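Local coordinates for protein 2-C-methyl-D-erythritol 4-phosphate cytidylyltransferase (Thermus thermophilus HB8, PDB 2PX7) that probably catalyses the transfer of a cytidylyl group from CTP to 2-C-methyl-D-erythritol 4-phosphate, giving 4-diphosphocytidyl-2-C-methyl-D-erythritol, in the non-mevalonate route to isoprenoids, at residues L47-G51 with R52-E56; M148-E151 with G152-G156; R157-R161 with E162-L166. All blocks are in the same frame, centred on the assembly; numbering follows the deposited sequence.

Overall arrangement
The three contacts follow one another along the chain and fall into two regions. Contact 1 is a tight turn leading into helix 54-61, in the body built round the mixed sheet; its centre lies about 36 Å from that of contact 2 and about 33 Å from that of contact 3. Contacts 2 and 3, with centres about 15 Å apart, share the antiparallel pair of strands 146-150 and 156-159. Residues 148-156 form the end of this hairpin, and 157-166 lead from its second strand back to strand 165-174 of the main sheet. Both touch the second subunit, which is consistent with the hairpin being an arm that helps hold the dimer together, whereas contact 1 meets no other chain.

Contact 1. Residues L47-G51 with R52-E56; sequences LQVGG and RTLLE
Leu-47 O receives two groups at once: Leu-54 N donates a hydrogen bond of 2.9 Å, and the Thr-53 CA hydrogen approaches as a CA-H...O contact. With Val-49 N bonded to Arg-52 O (167° at the hydrogen), this makes a short hairpin-like reversal whose bend, Gly-50 and Gly-51, has the backbone angles of a type I' turn. Both glycines take positive phi, which suits a residue without a side chain, and at Gly-51 a CB would also collide with the preceding carbonyl. A weak bond of 3.5 Å from Arg-52 N to Val-49 O closes the turn. Trp-57 of the same chain, through NE1, bonds Val-49 O as well.

On one side Leu-54 is the apolar partner: its side chain lies beside that of Leu-47, CD1 nearest Leu-47 CD2, while CD2 meets Val-49 CG2 at 3.7 Å, and Leu-224 of helix 221-231 packs on both Leu-47 and Val-49. Leu-54 also touches Lys-44, a predicted transition-state stabiliser.

Helix 54-61 starts with a capping box. Thr-53 holds OG1 between its backbone N and carbonyl carbon (chi1 66°), where it accepts from Glu-56 N at 3.2 Å; in return Thr-53 N reaches Glu-56 OE1 from above the carboxylate plane at 3.1 Å.

Contact 2. Residues M148-E151 with G152-G156; sequences MAPE and GEAYG
Met-148 lies over one face of the Tyr-155 ring in a Met-aromatic contact. Its CG sits 4.1 Å from the ring centroid, displaced toward the rim near CE1 and CZ. A bend at chi2 (-88°) and another at chi3 keep the rest of the flexible chain on the same face, with SD 4.6 Å from the centroid and 13° off the ring normal, and CE 3.9 Å from Tyr-155 CD2. An unbranched, polarisable thioether suits this long flat surface. With an alanine in its place, the ring would probably lose the CG, SD and CE contacts on this face and be freer to shift. The phenol is held separately, Tyr-155 OH bonding Asp-194 of the second subunit.

Ala-149 turns its methyl away and contributes backbone instead: its O receives a CA-H...O contact from Gly-156 CA. Glycine suits position 156, because a CB there would run into this oxygen.

Pro-150 pairs with Gly-156 as an antiparallel non-hydrogen-bonded pair, and its CA hydrogen faces Tyr-155 O at 3.4 Å. A proline is tolerated on this side, since a non-hydrogen-bonded pair asks for no N-H toward Gly-156. The Ala-154 methyl is modelled improbably close to its ring, in a bend with cis peptides whose detail is doubtful.

Glu-151 N closes the bend with an almost straight bond of 2.9 Å to Tyr-155 O, made in the carbonyl plane, and the exposed turn continues into Gly-152, where positive phi favours glycine.

Together these residues form the end loop of a beta hairpin, strands 146-150 and 156-159, that reaches over to the second subunit, like the dimerisation arm of IspD enzymes.

Contact 3. Residues R157-R161 with E162-L166; sequences RVVPR and EAFRL
Phe-164 lies against the backbone of Pro-160 and the side chain of Val-159. Its CG is anti to the carbonyl carbon (chi1 -74°), which brings CD2 to 3.4 Å from Pro-160 O, the oxygen lying at the ring edge in its plane, and CE2 to 3.9 Å from Val-159 CG2, the two side chains crossing at about a right angle. Leu-147 packs on both Val-159 and Phe-164, and Ala-149 of the second subunit also packs on Phe-164.

The intervening bend is a 3-10 turn. Pro-160 O accepts from Ala-163 N at 2.9 Å and Arg-161 O from Phe-164 N at 3.2 Å, each donor standing above the carbonyl plane; proline suits the start, where no N-H is needed.

Glu-162 folds at chi2 (-87°), laying OE2 3.4 Å from Pro-160 CB. Arg-161 stretches from CG to NE, and its NH1 bonds Val-143 O. Arg-161 NE is 4.4 Å from Glu-162 OE1, beyond a salt bridge, with the oxygen well out of the guanidinium plane and no N-H directed at it.

Any attraction between them is probably a longer-range one between opposite charges, without a directed bond, while the bond from NH1 to Val-143 O probably helps to orient the guanidinium of Arg-161, which is predicted to position the substrate MEP for attack.

Contact 1. Residues L47-G51 with R52-E56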
ATOM      1  N   LEU A  47      -1.204  21.770  -0.295  1.00 46.57           N
ATOM      2  CA  LEU A  47      -2.418  20.986  -0.553  1.00 46.85           C
ATOM      3  C   LEU A  47      -3.184  20.775   0.754  1.00 47.27           C
ATOM      4  O   LEU A  47      -2.627  20.272   1.736  1.00 47.08           O
ATOM      5  CB  LEU A  47      -2.085  19.642  -1.218  1.00 46.74           C
ATOM      6  CG  LEU A  47      -3.248  18.702  -1.578  1.00 47.12           C
ATOM      7  CD1 LEU A  47      -3.946  19.114  -2.871  1.00 46.70           C
ATOM      8  CD2 LEU A  47      -2.758  17.266  -1.678  1.00 47.01           C
ATOM      9  N   GLN A  48      -4.454  21.181   0.761  1.00 47.77           N
ATOM     10  CA  GLN A  48      -5.319  21.023   1.928  1.00 48.71           C
ATOM     11  C   GLN A  48      -5.790  19.581   2.081  1.00 48.46           C
ATOM     12  O   GLN A  48      -6.228  18.952   1.121  1.00 48.41           O
ATOM     13  CB  GLN A  48      -6.542  21.955   1.849  1.00 48.98           C
ATOM     14  CG  GLN A  48      -6.316  23.357   2.405  1.00 51.89           C
ATOM     15  CD  GLN A  48      -6.516  23.452   3.909  1.00 54.85           C
ATOM     16  OE1 GLN A  48      -7.355  22.760   4.487  1.00 57.83           O
ATOM     17  NE2 GLN A  48      -5.748  24.328   4.550  1.00 56.35           N
ATOM     18  N   VAL A  49      -5.697  19.079   3.306  1.00 48.43           N
ATOM     19  CA  VAL A  49      -6.202  17.763   3.660  1.00 48.66           C
ATOM     20  C   VAL A  49      -6.899  17.930   5.004  1.00 48.73           C
ATOM     21  O   VAL A  49      -6.246  18.005   6.051  1.00 48.42           O
ATOM     22  CB  VAL A  49      -5.056  16.692   3.762  1.00 48.69           C
ATOM     23  CG1 VAL A  49      -5.613  15.324   4.132  1.00 48.95           C
ATOM     24  CG2 VAL A  49      -4.260  16.597   2.458  1.00 47.89           C
ATOM     25  N   GLY A  50      -8.227  18.039   4.953  1.00 49.19           N
ATOM     26  CA  GLY A  50      -9.082  18.090   6.146  1.00 49.41           C
ATOM     27  C   GLY A  50      -8.801  19.167   7.183  1.00 49.90           C
ATOM     28  O   GLY A  50      -8.735  18.877   8.390  1.00 50.35           O
ATOM     29  N   GLY A  51      -8.642  20.408   6.733  1.00 49.62           N
ATOM     30  CA  GLY A  51      -8.443  21.519   7.668  1.00 50.03           C
ATOM     31  C   GLY A  51      -7.019  21.728   8.170  1.00 49.95           C
ATOM     32  O   GLY A  51      -6.804  22.316   9.245  1.00 50.21           O
ATOM     33  N   ARG A  52      -6.055  21.226   7.393  1.00 49.18           N
ATOM     34  CA  ARG A  52      -4.626  21.496   7.569  1.00 47.85           C
ATOM     35  C   ARG A  52      -3.972  21.240   6.218  1.00 46.54           C
ATOM     36  O   ARG A  52      -4.349  20.293   5.520  1.00 47.11           O
ATOM     37  CB  ARG A  52      -4.006  20.567   8.613  1.00 48.19           C
ATOM     38  CG  ARG A  52      -3.996  21.087  10.028  1.00 49.01           C
ATOM     39  CD  ARG A  52      -3.623  19.985  10.979  1.00 50.95           C
ATOM     40  NE  ARG A  52      -3.218  20.509  12.275  1.00 53.74           N
ATOM     41  CZ  ARG A  52      -2.668  19.784  13.245  1.00 54.99           C
ATOM     42  NH1 ARG A  52      -2.447  18.486  13.070  1.00 56.03           N
ATOM     43  NH2 ARG A  52      -2.328  20.359  14.392  1.00 55.64           N
ATOM     44  N   THR A  53      -3.012  22.078   5.829  1.00 44.57           N
ATOM     45  CA  THR A  53      -2.218  21.786   4.630  1.00 42.43           C
ATOM     46  C   THR A  53      -1.271  20.631   4.958  1.00 40.91           C
ATOM     47  O   THR A  53      -1.048  20.317   6.126  1.00 40.48           O
ATOM     48  CB  THR A  53      -1.402  22.994   4.127  1.00 42.17           C
ATOM     49  OG1 THR A  53      -0.412  23.327   5.098  1.00 41.70           O
ATOM     50  CG2 THR A  53      -2.304  24.219   3.852  1.00 42.56           C
ATOM     51  N   LEU A  54      -0.729  19.990   3.929  1.00 39.90           N
ATOM     52  CA  LEU A  54       0.280  18.942   4.127  1.00 38.68           C
ATOM     53  C   LEU A  54       1.420  19.441   5.009  1.00 38.04           C
ATOM     54  O   LEU A  54       1.819  18.771   5.963  1.00 37.46           O
ATOM     55  CB  LEU A  54       0.794  18.435   2.776  1.00 38.55           C
ATOM     56  CG  LEU A  54      -0.173  17.520   2.017  1.00 38.39           C
ATOM     57  CD1 LEU A  54       0.438  17.034   0.713  1.00 37.76           C
ATOM     58  CD2 LEU A  54      -0.567  16.336   2.895  1.00 38.77           C
ATOM     59  N   LEU A  55       1.904  20.649   4.717  1.00 37.87           N
ATOM     60  CA  LEU A  55       2.981  21.252   5.503  1.00 38.05           C
ATOM     61  C   LEU A  55       2.615  21.329   6.982  1.00 38.00           C
ATOM     62  O   LEU A  55       3.409  20.960   7.847  1.00 38.25           O
ATOM     63  CB  LEU A  55       3.379  22.636   4.944  1.00 38.00           C
ATOM     64  CG  LEU A  55       4.446  23.396   5.752  1.00 37.73           C
ATOM     65  CD1 LEU A  55       5.782  22.658   5.715  1.00 36.02           C
ATOM     66  CD2 LEU A  55       4.602  24.837   5.263  1.00 38.13           C
ATOM     67  N   GLU A  56       1.401  21.790   7.264  1.00 38.51           N
ATOM     68  CA  GLU A  56       0.913  21.905   8.639  1.00 39.00           C
ATOM     69  C   GLU A  56       0.830  20.544   9.307  1.00 37.97           C
ATOM     70  O   GLU A  56       1.215  20.398  10.465  1.00 37.44           O
ATOM     71  CB  GLU A  56      -0.431  22.645   8.677  1.00 39.15           C
ATOM     72  CG  GLU A  56      -0.303  24.145   8.345  1.00 40.57           C
ATOM     73  CD  GLU A  56      -1.634  24.865   8.157  1.00 41.88           C
ATOM     74  OE1 GLU A  56      -2.687  24.205   7.992  1.00 44.01           O
ATOM     75  OE2 GLU A  56      -1.619  26.122   8.163  1.00 47.49           O
TER

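Contact 2. Residues M148-E151 with G152-G156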
ATOM      1  N   MET A 148       2.931  -7.877  -9.130  1.00 30.82           N
ATOM      2  CA  MET A 148       2.904  -8.306 -10.523  1.00 30.50           C
ATOM      3  C   MET A 148       3.438  -7.236 -11.506  1.00 30.88           C
ATOM      4  O   MET A 148       3.106  -6.057 -11.396  1.00 30.69           O
ATOM      5  CB  MET A 148       1.449  -8.684 -10.880  1.00 29.75           C
ATOM      6  CG  MET A 148       1.212  -9.248 -12.282  1.00 29.24           C
ATOM      7  SD  MET A 148       0.885  -7.958 -13.524  1.00 31.92           S
ATOM      8  CE  MET A 148      -0.717  -7.337 -13.046  1.00 25.67           C
ATOM      9  N   ALA A 149       4.242  -7.674 -12.473  1.00 32.03           N
ATOM     10  CA  ALA A 149       4.764  -6.819 -13.543  1.00 33.26           C
ATOM     11  C   ALA A 149       3.944  -7.030 -14.814  1.00 34.11           C
ATOM     12  O   ALA A 149       3.984  -8.102 -15.407  1.00 34.06           O
ATOM     13  CB  ALA A 149       6.256  -7.126 -13.798  1.00 32.80           C
ATOM     14  N   PRO A 150       3.149  -6.031 -15.214  1.00 35.47           N
ATOM     15  CA  PRO A 150       2.365  -6.185 -16.439  1.00 37.03           C
ATOM     16  C   PRO A 150       3.188  -6.449 -17.704  1.00 39.49           C
ATOM     17  O   PRO A 150       4.280  -5.880 -17.882  1.00 39.48           O
ATOM     18  CB  PRO A 150       1.645  -4.840 -16.564  1.00 36.29           C
ATOM     19  CG  PRO A 150       1.571  -4.341 -15.205  1.00 36.58           C
ATOM     20  CD  PRO A 150       2.856  -4.756 -14.544  1.00 35.05           C
ATOM     21  N   GLU A 151       2.676  -7.326 -18.560  1.00 41.83           N
ATOM     22  CA  GLU A 151       3.273  -7.538 -19.857  1.00 45.17           C
ATOM     23  C   GLU A 151       2.511  -6.593 -20.740  1.00 46.28           C
ATOM     24  O   GLU A 151       1.532  -6.982 -21.342  1.00 46.75           O
ATOM     25  CB  GLU A 151       3.101  -8.986 -20.313  1.00 45.36           C
ATOM     26  CG  GLU A 151       3.670  -9.305 -21.700  1.00 49.38           C
ATOM     27  CD  GLU A 151       5.168  -9.025 -21.820  1.00 54.48           C
ATOM     28  OE1 GLU A 151       5.937  -9.411 -20.903  1.00 56.40           O
ATOM     29  OE2 GLU A 151       5.574  -8.425 -22.843  1.00 56.35           O
ATOM     30  N   GLY A 152       2.949  -5.335 -20.768  1.00 47.92           N
ATOM     31  CA  GLY A 152       2.185  -4.236 -21.357  1.00 48.94           C
ATOM     32  C   GLY A 152       0.700  -4.343 -21.069  1.00 49.80           C
ATOM     33  O   GLY A 152       0.108  -3.482 -20.408  1.00 49.42           O
ATOM     34  N   GLU A 153       0.127  -5.436 -21.570  1.00 50.74           N
ATOM     35  CA  GLU A 153      -1.312  -5.742 -21.518  1.00 51.55           C
ATOM     36  C   GLU A 153      -2.035  -5.127 -20.314  1.00 50.25           C
ATOM     37  O   GLU A 153      -2.616  -4.040 -20.435  1.00 50.96           O
ATOM     38  CB  GLU A 153      -1.560  -7.270 -21.588  1.00 52.38           C
ATOM     39  CG  GLU A 153      -0.459  -8.109 -22.263  1.00 54.24           C
ATOM     40  CD  GLU A 153      -0.716  -8.391 -23.728  1.00 56.91           C
ATOM     41  OE1 GLU A 153      -1.860  -8.174 -24.217  1.00 56.74           O
ATOM     42  OE2 GLU A 153       0.243  -8.856 -24.377  1.00 58.80           O
ATOM     43  N   ALA A 154      -1.989  -5.774 -19.155  1.00 48.58           N
ATOM     44  CA  ALA A 154      -1.283  -7.053 -18.898  1.00 46.36           C
ATOM     45  C   ALA A 154      -2.351  -8.137 -18.896  1.00 44.72           C
ATOM     46  O   ALA A 154      -3.046  -8.178 -19.916  1.00 45.34           O
ATOM     47  CB  ALA A 154      -0.546  -6.989 -17.628  1.00 45.66           C
ATOM     48  N   TYR A 155      -2.561  -9.019 -17.883  1.00 42.24           N
ATOM     49  CA  TYR A 155      -1.845  -9.299 -16.608  1.00 39.15           C
ATOM     50  C   TYR A 155      -0.351  -9.440 -16.896  1.00 40.11           C
ATOM     51  O   TYR A 155       0.200  -8.544 -17.579  1.00 41.83           O
ATOM     52  CB  TYR A 155      -2.486 -10.560 -15.984  1.00 36.43           C
ATOM     53  CG  TYR A 155      -2.276 -10.937 -14.518  1.00 30.93           C
ATOM     54  CD1 TYR A 155      -1.375 -11.931 -14.166  1.00 27.91           C
ATOM     55  CD2 TYR A 155      -3.070 -10.396 -13.506  1.00 26.23           C
ATOM     56  CE1 TYR A 155      -1.207 -12.328 -12.824  1.00 26.18           C
ATOM     57  CE2 TYR A 155      -2.923 -10.788 -12.175  1.00 25.22           C
ATOM     58  CZ  TYR A 155      -1.987 -11.758 -11.844  1.00 28.09           C
ATOM     59  OH  TYR A 155      -1.820 -12.153 -10.537  1.00 27.64           O
ATOM     60  N   GLY A 156       0.325 -10.488 -16.434  1.00 39.14           N
ATOM     61  CA  GLY A 156       1.799 -10.526 -16.518  1.00 38.26           C
ATOM     62  C   GLY A 156       2.557 -11.415 -15.532  1.00 38.25           C
ATOM     63  O   GLY A 156       2.094 -12.483 -15.148  1.00 37.95           O
TER

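Contact 3. Residues R157-R161 with E162-L166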
ATOM      1  N   ARG A 157       3.733 -10.952 -15.113  1.00 37.61           N
ATOM      2  CA  ARG A 157       4.670 -11.742 -14.315  1.00 37.63           C
ATOM      3  C   ARG A 157       4.584 -11.417 -12.832  1.00 36.36           C
ATOM      4  O   ARG A 157       4.775 -10.266 -12.435  1.00 36.32           O
ATOM      5  CB  ARG A 157       6.101 -11.477 -14.825  1.00 37.48           C
ATOM      6  CG  ARG A 157       7.230 -12.020 -13.971  1.00 39.60           C
ATOM      7  CD  ARG A 157       8.605 -11.531 -14.498  1.00 40.81           C
ATOM      8  NE  ARG A 157       9.653 -11.808 -13.526  1.00 46.66           N
ATOM      9  CZ  ARG A 157      10.348 -10.891 -12.855  1.00 48.25           C
ATOM     10  NH1 ARG A 157      10.162  -9.585 -13.063  1.00 48.52           N
ATOM     11  NH2 ARG A 157      11.266 -11.295 -11.987  1.00 49.47           N
ATOM     12  N   VAL A 158       4.339 -12.438 -12.012  1.00 35.36           N
ATOM     13  CA  VAL A 158       4.249 -12.279 -10.570  1.00 34.59           C
ATOM     14  C   VAL A 158       5.582 -12.589  -9.872  1.00 34.76           C
ATOM     15  O   VAL A 158       6.248 -13.554 -10.220  1.00 34.38           O
ATOM     16  CB  VAL A 158       3.155 -13.192  -9.988  1.00 34.94           C
ATOM     17  CG1 VAL A 158       3.145 -13.122  -8.463  1.00 33.86           C
ATOM     18  CG2 VAL A 158       1.769 -12.828 -10.577  1.00 34.03           C
ATOM     19  N   VAL A 159       5.942 -11.778  -8.873  1.00 34.26           N
ATOM     20  CA  VAL A 159       7.140 -11.986  -8.069  1.00 34.77           C
ATOM     21  C   VAL A 159       6.776 -12.137  -6.589  1.00 35.35           C
ATOM     22  O   VAL A 159       5.782 -11.570  -6.151  1.00 35.40           O
ATOM     23  CB  VAL A 159       8.177 -10.835  -8.263  1.00 34.36           C
ATOM     24  CG1 VAL A 159       8.563 -10.710  -9.730  1.00 35.07           C
ATOM     25  CG2 VAL A 159       7.645  -9.521  -7.747  1.00 33.39           C
ATOM     26  N   PRO A 160       7.586 -12.887  -5.807  1.00 36.37           N
ATOM     27  CA  PRO A 160       7.221 -13.130  -4.403  1.00 36.93           C
ATOM     28  C   PRO A 160       7.172 -11.872  -3.529  1.00 37.72           C
ATOM     29  O   PRO A 160       8.210 -11.367  -3.120  1.00 37.79           O
ATOM     30  CB  PRO A 160       8.299 -14.102  -3.901  1.00 37.00           C
ATOM     31  CG  PRO A 160       8.990 -14.617  -5.106  1.00 37.48           C
ATOM     32  CD  PRO A 160       8.845 -13.563  -6.179  1.00 36.74           C
ATOM     33  N   ARG A 161       5.964 -11.401  -3.219  1.00 38.48           N
ATOM     34  CA  ARG A 161       5.783 -10.181  -2.422  1.00 39.77           C
ATOM     35  C   ARG A 161       6.488 -10.236  -1.053  1.00 40.12           C
ATOM     36  O   ARG A 161       6.835  -9.195  -0.468  1.00 40.16           O
ATOM     37  CB  ARG A 161       4.295  -9.826  -2.283  1.00 39.86           C
ATOM     38  CG  ARG A 161       3.450 -10.914  -1.626  1.00 42.80           C
ATOM     39  CD  ARG A 161       2.107 -10.379  -1.188  1.00 45.80           C
ATOM     40  NE  ARG A 161       1.448 -11.324  -0.299  1.00 51.30           N
ATOM     41  CZ  ARG A 161       1.508 -11.273   1.027  1.00 53.68           C
ATOM     42  NH1 ARG A 161       2.194 -10.311   1.637  1.00 54.59           N
ATOM     43  NH2 ARG A 161       0.885 -12.197   1.748  1.00 55.82           N
ATOM     44  N   GLU A 162       6.719 -11.453  -0.567  1.00 39.97           N
ATOM     45  CA  GLU A 162       7.389 -11.690   0.711  1.00 40.15           C
ATOM     46  C   GLU A 162       8.877 -11.281   0.693  1.00 38.99           C
ATOM     47  O   GLU A 162       9.467 -11.019   1.731  1.00 39.23           O
ATOM     48  CB  GLU A 162       7.211 -13.166   1.134  1.00 41.21           C
ATOM     49  CG  GLU A 162       7.402 -14.213  -0.007  1.00 44.46           C
ATOM     50  CD  GLU A 162       6.126 -14.508  -0.837  1.00 47.33           C
ATOM     51  OE1 GLU A 162       5.093 -13.834  -0.661  1.00 49.09           O
ATOM     52  OE2 GLU A 162       6.155 -15.438  -1.673  1.00 49.28           O
ATOM     53  N   ALA A 163       9.457 -11.215  -0.499  1.00 37.88           N
ATOM     54  CA  ALA A 163      10.844 -10.831  -0.712  1.00 36.93           C
ATOM     55  C   ALA A 163      11.045  -9.301  -0.804  1.00 36.26           C
ATOM     56  O   ALA A 163      12.180  -8.832  -0.899  1.00 36.24           O
ATOM     57  CB  ALA A 163      11.340 -11.479  -1.991  1.00 36.78           C
ATOM     58  N   PHE A 164       9.946  -8.548  -0.763  1.00 35.20           N
ATOM     59  CA  PHE A 164       9.947  -7.117  -1.065  1.00 34.05           C
ATOM     60  C   PHE A 164       9.312  -6.301   0.041  1.00 33.34           C
ATOM     61  O   PHE A 164       8.521  -6.823   0.842  1.00 33.13           O
ATOM     62  CB  PHE A 164       9.229  -6.845  -2.389  1.00 33.96           C
ATOM     63  CG  PHE A 164      10.018  -7.257  -3.591  1.00 34.95           C
ATOM     64  CD1 PHE A 164      10.950  -6.383  -4.161  1.00 35.58           C
ATOM     65  CD2 PHE A 164       9.850  -8.526  -4.146  1.00 35.25           C
ATOM     66  CE1 PHE A 164      11.694  -6.759  -5.262  1.00 35.69           C
ATOM     67  CE2 PHE A 164      10.588  -8.919  -5.258  1.00 36.66           C
ATOM     68  CZ  PHE A 164      11.520  -8.034  -5.819  1.00 36.53           C
ATOM     69  N   ARG A 165       9.672  -5.017   0.077  1.00 31.86           N
ATOM     70  CA  ARG A 165       9.136  -4.077   1.044  1.00 31.01           C
ATOM     71  C   ARG A 165       8.743  -2.775   0.349  1.00 30.28           C
ATOM     72  O   ARG A 165       9.279  -2.430  -0.709  1.00 29.98           O
ATOM     73  CB  ARG A 165      10.168  -3.779   2.144  1.00 31.14           C
ATOM     74  CG  ARG A 165      10.651  -4.965   2.957  1.00 32.28           C
ATOM     75  CD  ARG A 165       9.512  -5.711   3.678  1.00 32.84           C
ATOM     76  NE  ARG A 165      10.061  -6.803   4.466  1.00 34.26           N
ATOM     77  CZ  ARG A 165      10.376  -8.018   4.000  1.00 35.14           C
ATOM     78  NH1 ARG A 165      10.157  -8.365   2.741  1.00 29.70           N
ATOM     79  NH2 ARG A 165      10.892  -8.913   4.830  1.00 35.69           N
ATOM     80  N   LEU A 166       7.783  -2.078   0.945  1.00 29.44           N
ATOM     81  CA  LEU A 166       7.473  -0.708   0.596  1.00 28.78           C
ATOM     82  C   LEU A 166       8.266   0.186   1.548  1.00 28.67           C
ATOM     83  O   LEU A 166       8.184   0.029   2.773  1.00 28.79           O
ATOM     84  CB  LEU A 166       5.964  -0.436   0.724  1.00 28.53           C
ATOM     85  CG  LEU A 166       5.073  -1.301  -0.174  1.00 28.04           C
ATOM     86  CD1 LEU A 166       3.617  -1.044   0.100  1.00 28.93           C
ATOM     87  CD2 LEU A 166       5.392  -1.091  -1.629  1.00 28.35           C
TER